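Local coordinates for Glyco_hydro_cc domain-containing protein (Trichoderma gamsii, PDB 6UBD), which binds oligosaccharides as a subgroup VII member of glycoside hydrolase family 128, a family that cleaves beta-1,3-glucans, at residues Leu50-Asp55 / Val237-Tyr242; Asn105-Ser110 / Glu152-Gln157; Phe202-Asp207 / Thr212-Gln217; Gln219-Ile224 / Gly265-Asn270. All coordinates share one frame; numbering follows the deposited sequence.

Contact 1: Leu50-Asp55 / Val237-Tyr242; sequences LSWWHD and VLAYAY
The indole of W52 meets A239, Y240 and A241 obliquely, while S51 OG lies in the ring plane at its edge. The setting is a (beta/alpha)8 barrel. Strands 52-54 and 237-242 are next-nearest neighbours, each pairing with strand 35-38, and their axes run 8.3 Å apart at 55°. Here the W52 ring spans the gap, and the methyl groups of A239 and A241 receive it. With chi1 at 70°, W52 CG sits between its backbone N and carbonyl carbon, which directs the indole toward strand 237-242, NE1, CZ2 and CH2 making the contacts. NE1 comes within 3.8 Å of A239 CB, but its hydrogen bond goes to K34 O, so the buried N-H is satisfied beyond the two strands. No hydrogen bond crosses between them, and the indole meets two methyl groups and one backbone carbonyl. Y240 points the other way, its hydroxyl bonded to E232, and offers W52 only its backbone: Y240 O stands 3.6 Å from W52 CZ2. V69 and V71 of the next strand also pack against the indole. At the leading corner of the ring, W52 CH2 rests 3.8 Å from A241 CB.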
loop_
_atom_site.group_PDB
_atom_site.type_symbol
_atom_site.label_atom_id
_atom_site.label_comp_id
_atom_site.label_asym_id
_atom_site.label_seq_id
_atom_site.Cartn_x
_atom_site.Cartn_y
_atom_site.Cartn_z
ATOM N N LEU A 50 -13.429 3.811 -6.629
ATOM C CA LEU A 50 -12.027 3.345 -6.663
ATOM C C LEU A 50 -11.608 3.068 -8.074
ATOM O O LEU A 50 -12.465 2.793 -8.969
ATOM C CB LEU A 50 -11.894 2.081 -5.821
ATOM C CG LEU A 50 -12.263 2.176 -4.347
ATOM C CD1 LEU A 50 -11.996 0.853 -3.681
ATOM C CD2 LEU A 50 -11.529 3.272 -3.570
ATOM N N SER A 51 -10.284 2.934 -8.283
ATOM C CA SER A 51 -9.745 2.301 -9.524
ATOM C C SER A 51 -9.058 0.948 -9.236
ATOM O O SER A 51 -8.841 0.173 -10.220
ATOM C CB SER A 51 -8.755 3.225 -10.243
ATOM O OG SER A 51 -7.719 3.549 -9.337
ATOM N N TRP A 52 -8.600 0.704 -8.012
ATOM C CA TRP A 52 -7.659 -0.406 -7.748
ATOM C C TRP A 52 -7.771 -0.941 -6.362
ATOM O O TRP A 52 -8.321 -0.245 -5.438
ATOM C CB TRP A 52 -6.199 0.057 -7.969
ATOM C CG TRP A 52 -5.624 1.020 -6.980
ATOM C CD1 TRP A 52 -5.880 2.360 -6.913
ATOM C CD2 TRP A 52 -4.706 0.704 -5.921
ATOM N NE1 TRP A 52 -5.146 2.906 -5.902
ATOM C CE2 TRP A 52 -4.399 1.922 -5.258
ATOM C CE3 TRP A 52 -4.058 -0.480 -5.506
ATOM C CZ2 TRP A 52 -3.472 1.980 -4.215
ATOM C CZ3 TRP A 52 -3.171 -0.388 -4.467
ATOM C CH2 TRP A 52 -2.866 0.819 -3.856
ATOM N N TRP A 53 -7.264 -2.114 -6.058
ATOM C CA TRP A 53 -7.078 -2.614 -4.662
ATOM C C TRP A 53 -5.896 -3.584 -4.592
ATOM O O TRP A 53 -5.505 -4.147 -5.644
ATOM C CB TRP A 53 -8.343 -3.252 -4.080
ATOM C CG TRP A 53 -8.604 -4.723 -4.244
ATOM C CD1 TRP A 53 -8.580 -5.673 -3.245
ATOM C CD2 TRP A 53 -9.020 -5.429 -5.445
ATOM N NE1 TRP A 53 -8.997 -6.900 -3.722
ATOM C CE2 TRP A 53 -9.243 -6.778 -5.070
ATOM C CE3 TRP A 53 -9.164 -5.059 -6.785
ATOM C CZ2 TRP A 53 -9.636 -7.758 -5.998
ATOM C CZ3 TRP A 53 -9.553 -6.021 -7.702
ATOM C CH2 TRP A 53 -9.794 -7.344 -7.299
ATOM N N HIS A 54 -5.407 -3.820 -3.409
ATOM C CA HIS A 54 -4.493 -4.928 -3.102
ATOM C C HIS A 54 -4.959 -5.669 -1.858
ATOM O O HIS A 54 -5.805 -5.107 -1.125
ATOM C CB HIS A 54 -3.015 -4.493 -3.048
ATOM C CG HIS A 54 -2.628 -3.892 -1.724
ATOM N ND1 HIS A 54 -2.137 -4.658 -0.711
ATOM C CD2 HIS A 54 -2.562 -2.590 -1.315
ATOM C CE1 HIS A 54 -1.786 -3.867 0.291
ATOM N NE2 HIS A 54 -2.043 -2.593 -0.045
ATOM N N ASP A 55 -4.456 -6.866 -1.589
ATOM C CA ASP A 55 -4.797 -7.629 -0.372
ATOM C C ASP A 55 -3.561 -8.347 0.164
ATOM O O ASP A 55 -3.741 -9.345 0.844
ATOM C CB ASP A 55 -5.980 -8.557 -0.616
ATOM C CG ASP A 55 -5.655 -9.699 -1.584
ATOM O OD1 ASP A 55 -4.520 -9.776 -2.097
ATOM O OD2 ASP A 55 -6.568 -10.565 -1.776
ATOM N N VAL A 237 1.879 12.166 -5.413
ATOM C CA VAL A 237 1.087 11.019 -4.949
ATOM C C VAL A 237 0.209 10.551 -6.100
ATOM O O VAL A 237 -0.716 11.260 -6.487
ATOM C CB VAL A 237 0.258 11.351 -3.702
ATOM C CG1 VAL A 237 -0.610 10.164 -3.297
ATOM C CG2 VAL A 237 1.196 11.729 -2.526
ATOM N N LEU A 238 0.465 9.355 -6.635
ATOM C CA LEU A 238 -0.307 8.857 -7.815
ATOM C C LEU A 238 -1.337 7.781 -7.414
ATOM O O LEU A 238 -2.156 7.444 -8.280
ATOM C CB LEU A 238 0.644 8.386 -8.919
ATOM C CG LEU A 238 1.429 9.515 -9.607
ATOM C CD1 LEU A 238 2.131 8.999 -10.802
ATOM C CD2 LEU A 238 0.582 10.772 -9.951
ATOM N N ALA A 239 -1.329 7.282 -6.178
ATOM C CA ALA A 239 -2.303 6.273 -5.693
ATOM C C ALA A 239 -2.255 6.267 -4.187
ATOM O O ALA A 239 -1.194 6.536 -3.581
ATOM C CB ALA A 239 -1.972 4.895 -6.256
ATOM N N TYR A 240 -3.399 5.943 -3.555
ATOM C CA TYR A 240 -3.471 5.795 -2.090
ATOM C C TYR A 240 -4.473 4.694 -1.729
ATOM O O TYR A 240 -5.424 4.461 -2.501
ATOM C CB TYR A 240 -3.786 7.120 -1.384
ATOM C CG TYR A 240 -5.040 7.825 -1.836
ATOM C CD1 TYR A 240 -6.313 7.438 -1.350
ATOM C CD2 TYR A 240 -4.974 8.862 -2.753
ATOM C CE1 TYR A 240 -7.488 8.079 -1.790
ATOM C CE2 TYR A 240 -6.144 9.532 -3.172
ATOM C CZ TYR A 240 -7.399 9.119 -2.694
ATOM O OH TYR A 240 -8.587 9.748 -3.126
ATOM N N ALA A 241 -4.363 4.115 -0.558
ATOM C CA ALA A 241 -5.208 2.980 -0.157
ATOM C C ALA A 241 -5.419 2.933 1.370
ATOM O O ALA A 241 -4.489 2.801 2.162
ATOM C CB ALA A 241 -4.623 1.672 -0.637
ATOM N N TYR A 242 -6.705 3.039 1.789
ATOM C CA TYR A 242 -7.160 2.887 3.204
ATOM C C TYR A 242 -6.975 1.414 3.641
ATOM O O TYR A 242 -7.527 0.575 2.939
ATOM C CB TYR A 242 -8.641 3.335 3.249
ATOM C CG TYR A 242 -9.320 3.451 4.600
ATOM C CD1 TYR A 242 -9.411 2.366 5.456
ATOM C CD2 TYR A 242 -9.895 4.658 5.003
ATOM C CE1 TYR A 242 -10.047 2.479 6.689
ATOM C CE2 TYR A 242 -10.581 4.777 6.201
ATOM C CZ TYR A 242 -10.680 3.688 7.041
ATOM O OH TYR A 242 -11.345 3.880 8.259
#

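Contact 2: Asn105-Ser110 / Glu152-Gln157; sequences NEPDCS and ESWLKQ
P107 stands nearly upright on one face of W154, with CG and CB turned onto it, and this CH-pi contact is the tight half of the meeting. P107 CG lies 3.5 Å from the centroid of the six-membered ring and 8° off its normal, which puts it over the centre of the ring. P107 CB joins in at 3.6 Å from W154 CZ2, and the two side chains cross at about a right angle. The indole reaches this place because its CG is anti to the backbone N (chi1 -172°), and its rotation is fixed by a hydrogen bond from NE1 to I118 O.

Beside it the packing thins. D108 CB and W154 CB approach to 4.0 Å, and beyond them a water takes over, donating to D108 OD2 at 2.9 Å and accepting from S153 N at 3.0 Å. The carboxylate of D108 is also held by the backbone N atoms of C147 and R148, near the disulfide from C109 to C147. On the helix side, E152 OE1 turns its syn lone pair to K156 N (3.0 Å) in the first turn, with a weak bond from L155 N.

A type I turn from E106 to C109 presents the proline. The Asn-Glu-Pro sequence follows the fourth barrel strand, where clan GH-A hydrolases carry their Asn-Glu pair, so this loop probably borders the sugar-binding cleft.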
loop_
_atom_site.group_PDB
_atom_site.type_symbol
_atom_site.label_atom_id
_atom_site.label_comp_id
_atom_site.label_asym_id
_atom_site.label_seq_id
_atom_site.Cartn_x
_atom_site.Cartn_y
_atom_site.Cartn_z
ATOM N N ASN A 105 6.459 -6.278 2.129
ATOM C CA ASN A 105 5.681 -5.494 3.135
ATOM C C ASN A 105 6.476 -5.329 4.442
ATOM O O ASN A 105 6.495 -6.282 5.219
ATOM C CB ASN A 105 4.314 -6.159 3.300
ATOM C CG ASN A 105 3.370 -5.357 4.193
ATOM O OD1 ASN A 105 2.825 -4.369 3.665
ATOM N ND2 ASN A 105 3.345 -5.644 5.489
ATOM N N GLU A 106 7.061 -4.152 4.650
ATOM C CA GLU A 106 7.713 -3.824 5.960
ATOM C C GLU A 106 8.832 -4.833 6.288
ATOM O O GLU A 106 8.865 -5.429 7.357
ATOM C CB GLU A 106 6.641 -3.752 7.066
ATOM C CG GLU A 106 5.585 -2.617 6.788
ATOM C CD GLU A 106 4.607 -2.397 7.924
ATOM O OE1 GLU A 106 4.538 -3.265 8.833
ATOM O OE2 GLU A 106 3.861 -1.361 7.859
ATOM N N PRO A 107 9.861 -4.962 5.411
ATOM C CA PRO A 107 11.016 -5.833 5.714
ATOM C C PRO A 107 11.772 -5.340 6.948
ATOM O O PRO A 107 12.543 -6.150 7.525
ATOM C CB PRO A 107 11.807 -5.780 4.407
ATOM C CG PRO A 107 11.553 -4.388 3.862
ATOM C CD PRO A 107 10.065 -4.194 4.157
ATOM N N ASP A 108 11.652 -4.052 7.315
ATOM C CA ASP A 108 12.290 -3.401 8.476
ATOM C C ASP A 108 11.512 -3.581 9.788
ATOM O O ASP A 108 11.964 -3.005 10.794
ATOM C CB ASP A 108 12.571 -1.921 8.163
ATOM C CG ASP A 108 11.358 -1.088 7.721
ATOM O OD1 ASP A 108 10.351 -1.678 7.241
ATOM O OD2 ASP A 108 11.481 0.167 7.861
ATOM N N CYS A 109 10.485 -4.412 9.826
ATOM C CA CYS A 109 9.767 -4.726 11.084
ATOM C C CYS A 109 9.622 -6.269 11.224
ATOM O O CYS A 109 9.804 -7.026 10.245
ATOM C CB CYS A 109 8.401 -4.060 11.155
ATOM S SG CYS A 109 8.351 -2.388 11.850
ATOM N N SER A 110 9.301 -6.747 12.416
ATOM C CA SER A 110 9.258 -8.166 12.807
ATOM C C SER A 110 7.836 -8.570 13.207
ATOM O O SER A 110 6.903 -7.747 13.287
ATOM C CB SER A 110 10.304 -8.471 13.919
ATOM O OG SER A 110 10.005 -7.733 15.071
ATOM N N GLU A 152 13.295 5.650 7.783
ATOM C CA GLU A 152 13.883 4.438 7.225
ATOM C C GLU A 152 15.391 4.596 6.913
ATOM O O GLU A 152 15.832 5.628 6.454
ATOM C CB GLU A 152 13.134 4.034 5.952
ATOM C CG GLU A 152 13.329 4.970 4.781
ATOM C CD GLU A 152 14.561 4.728 3.890
ATOM O OE1 GLU A 152 15.169 3.598 3.960
ATOM O OE2 GLU A 152 14.901 5.666 3.129
ATOM N N SER A 153 16.048 3.435 7.074
ATOM C CA SER A 153 17.397 3.189 6.496
ATOM C C SER A 153 17.397 1.959 5.584
ATOM O O SER A 153 18.384 1.815 4.816
ATOM C CB SER A 153 18.448 3.144 7.550
ATOM O OG SER A 153 18.208 2.030 8.427
ATOM N N TRP A 154 16.465 1.033 5.643
ATOM C CA TRP A 154 16.537 -0.217 4.841
ATOM C C TRP A 154 16.457 0.107 3.339
ATOM O O TRP A 154 17.228 -0.502 2.564
ATOM C CB TRP A 154 15.389 -1.158 5.368
ATOM C CG TRP A 154 15.377 -2.564 4.837
ATOM C CD1 TRP A 154 15.674 -3.672 5.586
ATOM C CD2 TRP A 154 14.980 -3.058 3.535
ATOM N NE1 TRP A 154 15.514 -4.820 4.842
ATOM C CE2 TRP A 154 15.096 -4.467 3.597
ATOM C CE3 TRP A 154 14.521 -2.501 2.325
ATOM C CZ2 TRP A 154 14.853 -5.295 2.499
ATOM C CZ3 TRP A 154 14.270 -3.303 1.230
ATOM C CH2 TRP A 154 14.422 -4.700 1.334
ATOM N N LEU A 155 15.457 0.917 2.918
ATOM C CA LEU A 155 15.257 1.168 1.485
ATOM C C LEU A 155 16.466 1.972 0.974
ATOM O O LEU A 155 16.840 1.786 -0.187
ATOM C CB LEU A 155 13.929 1.905 1.273
ATOM C CG LEU A 155 13.481 1.959 -0.198
ATOM C CD1 LEU A 155 13.209 0.557 -0.764
ATOM C CD2 LEU A 155 12.250 2.813 -0.354
ATOM N N LYS A 156 17.058 2.796 1.779
ATOM C CA LYS A 156 18.226 3.591 1.310
ATOM C C LYS A 156 19.392 2.669 0.946
ATOM O O LYS A 156 20.043 2.882 -0.114
ATOM C CB LYS A 156 18.594 4.628 2.393
ATOM C CG LYS A 156 19.693 5.554 1.937
ATOM C CD LYS A 156 19.867 6.723 2.816
ATOM C CE LYS A 156 18.674 7.629 2.661
ATOM N NZ LYS A 156 18.762 8.805 3.561
ATOM N N GLN A 157 19.582 1.636 1.767
ATOM C CA GLN A 157 20.642 0.640 1.528
ATOM C C GLN A 157 20.240 -0.242 0.331
ATOM O O GLN A 157 21.103 -0.502 -0.565
ATOM C CB GLN A 157 20.864 -0.112 2.833
ATOM C CG GLN A 157 22.033 -1.109 2.727
ATOM C CD GLN A 157 23.373 -0.405 2.614
ATOM O OE1 GLN A 157 23.583 0.678 3.167
ATOM N NE2 GLN A 157 24.321 -1.017 1.933
HETATM O O HOH W 1 14.274 1.073 7.785
#

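Contact 3: Phe202-Asp207 / Thr212-Gln217; sequences FACVFD and TPCTDQ
One covalent bond joins the two segments: C204 SG to C214 SG, 2.2 Å long, with a torsion of -74° about the S-S bond. The sulfur of C204 is anti to its backbone N (chi1 -173°), whereas that of C214 is anti to its carbonyl carbon, and with these settings the two sulfurs meet beside the paired backbones.

Hydrogen bonds come next, all between main chains. F206 and T212 form an antiparallel hydrogen-bonded pair, F206 N giving to T212 O at 2.8 Å and T212 N returning to F206 O at 3.1 Å. A third bond runs from C214 N to C204 O at 3.0 Å. Between them V205 and P213 make a non-hydrogen-bonded pair. The whole is a beta hairpin, in which short strand 212-213 folds back on the end of the long barrel strand 197-206 before the chain enters helix 217-233.

Water adds a bridge, donating to both C204 O and C214 O at 2.9 Å.

Van der Waals contacts complete the pairing. At F206, C214 SG lies 3.9 Å from CE2 of the phenyl ring in an oblique sulfur-aromatic contact, while T212 O approaches the ring edge in its plane. Separately, on the face of V205 and P213, V205 CG1 reaches to 3.6 Å from T212 O.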
loop_
_atom_site.group_PDB
_atom_site.type_symbol
_atom_site.label_atom_id
_atom_site.label_comp_id
_atom_site.label_asym_id
_atom_site.label_seq_id
_atom_site.Cartn_x
_atom_site.Cartn_y
_atom_site.Cartn_z
ATOM N N PHE A 202 -2.549 3.483 4.726
ATOM C CA PHE A 202 -2.589 4.657 5.662
ATOM C C PHE A 202 -3.665 4.440 6.725
ATOM O O PHE A 202 -4.668 3.744 6.511
ATOM C CB PHE A 202 -2.706 6.000 4.914
ATOM C CG PHE A 202 -4.092 6.235 4.304
ATOM C CD1 PHE A 202 -5.155 6.709 5.086
ATOM C CD2 PHE A 202 -4.320 6.026 2.955
ATOM C CE1 PHE A 202 -6.407 6.891 4.510
ATOM C CE2 PHE A 202 -5.596 6.184 2.395
ATOM C CZ PHE A 202 -6.631 6.630 3.176
ATOM N N ALA A 203 -3.344 4.977 7.902
ATOM C CA ALA A 203 -4.324 5.013 9.023
ATOM C C ALA A 203 -3.866 6.067 10.010
ATOM O O ALA A 203 -2.680 6.442 10.139
ATOM C CB ALA A 203 -4.426 3.698 9.783
ATOM N N CYS A 204 -4.834 6.608 10.785
ATOM C CA CYS A 204 -4.600 7.636 11.839
ATOM C C CYS A 204 -4.061 6.924 13.093
ATOM O O CYS A 204 -4.774 6.112 13.719
ATOM C CB CYS A 204 -5.906 8.357 12.148
ATOM S SG CYS A 204 -5.791 9.784 13.270
ATOM N N VAL A 205 -2.802 7.199 13.416
ATOM C CA VAL A 205 -2.058 6.565 14.543
ATOM C C VAL A 205 -1.154 7.625 15.165
ATOM O O VAL A 205 -0.493 8.405 14.478
ATOM C CB VAL A 205 -1.218 5.363 14.088
ATOM C CG1 VAL A 205 -0.531 4.697 15.287
ATOM C CG2 VAL A 205 -2.000 4.365 13.266
ATOM N N PHE A 206 -1.169 7.636 16.498
ATOM C CA PHE A 206 -0.155 8.345 17.342
ATOM C C PHE A 206 1.109 7.478 17.329
ATOM O O PHE A 206 1.367 6.672 18.269
ATOM C CB PHE A 206 -0.739 8.623 18.735
ATOM C CG PHE A 206 -1.864 9.601 18.777
ATOM C CD1 PHE A 206 -1.669 10.983 18.743
ATOM C CD2 PHE A 206 -3.185 9.141 18.757
ATOM C CE1 PHE A 206 -2.762 11.847 18.799
ATOM C CE2 PHE A 206 -4.254 9.994 18.792
ATOM C CZ PHE A 206 -4.040 11.348 18.774
ATOM N N ASP A 207 1.846 7.533 16.232
ATOM C CA ASP A 207 2.909 6.562 15.962
ATOM C C ASP A 207 4.037 6.667 16.984
ATOM O O ASP A 207 4.586 5.611 17.361
ATOM C CB ASP A 207 3.469 6.724 14.567
ATOM C CG ASP A 207 4.073 8.054 14.165
ATOM O OD1 ASP A 207 3.446 9.087 14.433
ATOM O OD2 ASP A 207 5.141 8.017 13.481
ATOM N N THR A 212 -0.072 4.071 19.111
ATOM C CA THR A 212 -1.453 4.061 19.659
ATOM C C THR A 212 -2.385 4.543 18.550
ATOM O O THR A 212 -2.354 5.718 18.171
ATOM C CB THR A 212 -1.631 4.891 20.941
ATOM O OG1 THR A 212 -0.768 4.404 21.954
ATOM C CG2 THR A 212 -3.047 4.861 21.478
ATOM N N PRO A 213 -3.292 3.669 18.039
ATOM C CA PRO A 213 -4.245 4.092 17.030
ATOM C C PRO A 213 -5.140 5.227 17.530
ATOM O O PRO A 213 -5.503 5.247 18.699
ATOM C CB PRO A 213 -5.126 2.854 16.757
ATOM C CG PRO A 213 -4.279 1.689 17.205
ATOM C CD PRO A 213 -3.488 2.240 18.380
ATOM N N CYS A 214 -5.497 6.156 16.650
ATOM C CA CYS A 214 -6.544 7.184 16.979
ATOM C C CYS A 214 -7.851 6.472 17.352
ATOM O O CYS A 214 -8.180 5.440 16.732
ATOM C CB CYS A 214 -6.772 8.150 15.792
ATOM S SG CYS A 214 -5.231 8.943 15.207
ATOM N N THR A 215 -8.579 7.029 18.320
ATOM C CA THR A 215 -9.868 6.452 18.788
ATOM C C THR A 215 -10.993 7.503 18.906
ATOM O O THR A 215 -12.119 7.118 19.247
ATOM C CB THR A 215 -9.682 5.781 20.164
ATOM O OG1 THR A 215 -9.131 6.771 21.077
ATOM C CG2 THR A 215 -8.838 4.527 20.128
ATOM N N ASP A 216 -10.734 8.745 18.529
ATOM C CA ASP A 216 -11.749 9.806 18.554
ATOM C C ASP A 216 -12.405 9.899 17.179
ATOM O O ASP A 216 -11.748 10.297 16.218
ATOM C CB ASP A 216 -11.113 11.107 19.032
ATOM C CG ASP A 216 -12.093 12.247 19.204
ATOM O OD1 ASP A 216 -12.492 12.871 18.195
ATOM O OD2 ASP A 216 -12.364 12.550 20.374
ATOM N N GLN A 217 -13.701 9.528 17.111
ATOM C CA GLN A 217 -14.380 9.480 15.813
ATOM C C GLN A 217 -14.357 10.834 15.102
ATOM O O GLN A 217 -14.185 10.890 13.855
ATOM C CB GLN A 217 -15.784 8.927 15.911
ATOM C CG GLN A 217 -16.403 8.598 14.552
ATOM C CD GLN A 217 -15.766 7.389 13.881
ATOM O OE1 GLN A 217 -15.953 6.260 14.396
ATOM N NE2 GLN A 217 -15.071 7.625 12.748
HETATM O O HOH W 2 -7.533 5.328 13.922
#

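Contact 4: Gln219-Ile224 / Gly265-Asn270; sequences QINQWI and GQAYLN
I224 lays both of its branches against the neighbouring helix. CG2, anti to the backbone N, presses on the main chain where A267 passes into Y268, 3.7 Å from Y268 N and near the plane of the tyrosine ring at its edge. The other branch carries CD1 to 3.9 Å from A267 CB. One turn earlier N221 bends over the same methyl, N221 OD1 standing 3.8 Å from A267 CB, so the alanine is touched by two residues of helix 219-224. Its small side chain lets the backbones come close, with the CA atoms of N221 and A267 5.6 Å apart. The two helices run nearly alongside each other, their axes 9.0 Å apart and inclined by 24°; they are the last two helices on the outside of the (beta/alpha)8 barrel. They pack against strand 237-243, whose Y242 meets I224 and whose Y240 meets Y268. No hydrogen bond spans the contact. N221 OD1 accepts from Q217 NE2 within its own helix, and Y268 OH turns inward to G36 O. With these polar ends engaged elsewhere, what holds the two segments to each other is van der Waals contact and the burial of apolar surface.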
loop_
_atom_site.group_PDB
_atom_site.type_symbol
_atom_site.label_atom_id
_atom_site.label_comp_id
_atom_site.label_asym_id
_atom_site.label_seq_id
_atom_site.Cartn_x
_atom_site.Cartn_y
_atom_site.Cartn_z
ATOM N N GLN A 219 -12.211 13.376 15.350
ATOM C CA GLN A 219 -10.826 13.609 14.818
ATOM C C GLN A 219 -10.541 12.712 13.589
ATOM O O GLN A 219 -9.929 13.231 12.611
ATOM C CB GLN A 219 -9.798 13.372 15.926
ATOM C CG GLN A 219 -8.318 13.565 15.462
ATOM C CD GLN A 219 -7.359 12.530 16.037
ATOM O OE1 GLN A 219 -7.778 11.530 16.636
ATOM N NE2 GLN A 219 -6.047 12.688 15.805
ATOM N N ILE A 220 -10.931 11.432 13.688
ATOM C CA ILE A 220 -10.657 10.469 12.573
ATOM C C ILE A 220 -11.377 10.930 11.315
ATOM O O ILE A 220 -10.835 10.946 10.192
ATOM C CB ILE A 220 -11.035 9.035 13.001
ATOM C CG1 ILE A 220 -10.007 8.464 13.986
ATOM C CG2 ILE A 220 -11.174 8.142 11.768
ATOM C CD1 ILE A 220 -10.519 7.285 14.733
ATOM N N ASN A 221 -12.668 11.348 11.472
ATOM C CA ASN A 221 -13.443 11.793 10.285
ATOM C C ASN A 221 -12.766 13.004 9.607
ATOM O O ASN A 221 -12.702 13.068 8.364
ATOM C CB ASN A 221 -14.893 12.140 10.675
ATOM C CG ASN A 221 -15.744 10.939 11.094
ATOM O OD1 ASN A 221 -15.328 9.785 10.902
ATOM N ND2 ASN A 221 -16.936 11.246 11.659
ATOM N N GLN A 222 -12.268 13.970 10.382
ATOM C CA GLN A 222 -11.586 15.141 9.825
ATOM C C GLN A 222 -10.236 14.713 9.183
ATOM O O GLN A 222 -9.882 15.284 8.141
ATOM C CB GLN A 222 -11.357 16.172 10.937
ATOM C CG GLN A 222 -10.872 17.491 10.375
ATOM C CD GLN A 222 -11.915 18.219 9.544
ATOM O OE1 GLN A 222 -13.052 18.491 9.991
ATOM N NE2 GLN A 222 -11.591 18.491 8.288
ATOM N N TRP A 223 -9.511 13.855 9.885
ATOM C CA TRP A 223 -8.195 13.338 9.340
ATOM C C TRP A 223 -8.361 12.653 7.960
ATOM O O TRP A 223 -7.576 12.925 7.011
ATOM C CB TRP A 223 -7.612 12.425 10.419
ATOM C CG TRP A 223 -6.188 11.980 10.147
ATOM C CD1 TRP A 223 -5.063 12.497 10.743
ATOM C CD2 TRP A 223 -5.758 10.855 9.346
ATOM N NE1 TRP A 223 -3.940 11.790 10.327
ATOM C CE2 TRP A 223 -4.360 10.772 9.515
ATOM C CE3 TRP A 223 -6.418 9.886 8.588
ATOM C CZ2 TRP A 223 -3.595 9.766 8.895
ATOM C CZ3 TRP A 223 -5.655 8.918 7.943
ATOM C CH2 TRP A 223 -4.267 8.861 8.098
ATOM N N ILE A 224 -9.395 11.828 7.837
ATOM C CA ILE A 224 -9.713 11.157 6.556
ATOM C C ILE A 224 -10.017 12.206 5.476
ATOM O O ILE A 224 -9.538 12.105 4.320
ATOM C CB ILE A 224 -10.791 10.081 6.717
ATOM C CG1 ILE A 224 -10.312 8.940 7.635
ATOM C CG2 ILE A 224 -11.233 9.630 5.345
ATOM C CD1 ILE A 224 -11.418 8.017 8.122
ATOM N N GLY A 265 -15.457 4.154 7.761
ATOM C CA GLY A 265 -15.647 3.731 6.374
ATOM C C GLY A 265 -16.447 4.721 5.534
ATOM O O GLY A 265 -16.219 4.982 4.321
ATOM N N GLN A 266 -17.491 5.302 6.164
ATOM C CA GLN A 266 -18.335 6.343 5.521
ATOM C C GLN A 266 -17.499 7.611 5.290
ATOM O O GLN A 266 -17.688 8.277 4.285
ATOM C CB GLN A 266 -19.527 6.691 6.418
ATOM C CG GLN A 266 -20.613 5.602 6.532
ATOM C CD GLN A 266 -21.550 5.799 7.699
ATOM O OE1 GLN A 266 -21.769 4.917 8.546
ATOM N NE2 GLN A 266 -22.104 7.004 7.722
ATOM N N ALA A 267 -16.608 7.985 6.212
ATOM C CA ALA A 267 -15.795 9.202 5.976
ATOM C C ALA A 267 -14.934 9.004 4.697
ATOM O O ALA A 267 -14.796 9.870 3.898
ATOM C CB ALA A 267 -14.935 9.472 7.177
ATOM N N TYR A 268 -14.336 7.818 4.524
ATOM C CA TYR A 268 -13.554 7.529 3.290
ATOM C C TYR A 268 -14.454 7.572 2.074
ATOM O O TYR A 268 -14.095 8.243 1.072
ATOM C CB TYR A 268 -12.775 6.217 3.400
ATOM C CG TYR A 268 -11.740 5.980 2.283
ATOM C CD1 TYR A 268 -10.697 6.899 2.093
ATOM C CD2 TYR A 268 -11.801 4.875 1.435
ATOM C CE1 TYR A 268 -9.719 6.647 1.127
ATOM C CE2 TYR A 268 -10.820 4.613 0.474
ATOM C CZ TYR A 268 -9.784 5.517 0.324
ATOM O OH TYR A 268 -8.761 5.230 -0.573
ATOM N N LEU A 269 -15.620 6.905 2.143
ATOM C CA LEU A 269 -16.563 6.900 0.984
ATOM C C LEU A 269 -16.885 8.331 0.570
ATOM O O LEU A 269 -16.860 8.696 -0.644
ATOM C CB LEU A 269 -17.841 6.163 1.380
ATOM C CG LEU A 269 -18.976 6.157 0.359
ATOM C CD1 LEU A 269 -18.593 5.444 -0.865
ATOM C CD2 LEU A 269 -20.249 5.551 0.972
ATOM N N ASN A 270 -17.247 9.168 1.534
ATOM C CA ASN A 270 -17.675 10.546 1.212
ATOM C C ASN A 270 -16.537 11.393 0.649
ATOM O O ASN A 270 -16.727 12.173 -0.206
ATOM C CB ASN A 270 -18.387 11.206 2.406
ATOM C CG ASN A 270 -19.711 10.515 2.765
ATOM O OD1 ASN A 270 -20.306 9.752 1.952
ATOM N ND2 ASN A 270 -20.034 10.621 4.034
#

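In the fold
From the N terminus, contact 1 opens first, at 50-55 on the second barrel strand, and its loop closes only at 237-242 on the eighth. Two smaller loops nest inside it in series. Contact 2 opens after strand 100-102 and closes at the start of helix 154-159, while contact 3 closes a tight hairpin at the end of strand 197-206. Contact 4 begins inside the large loop, at 219-224, and ends beyond it, at 265-270, so it crosses contact 1. Contacts 1, 3 and 4 touch through F202, Y240, Y242, W223 and Y268, joining barrel wall, hairpin and outer helices. Contact 2 stands apart, its centre about 29 Å from that of contact 4.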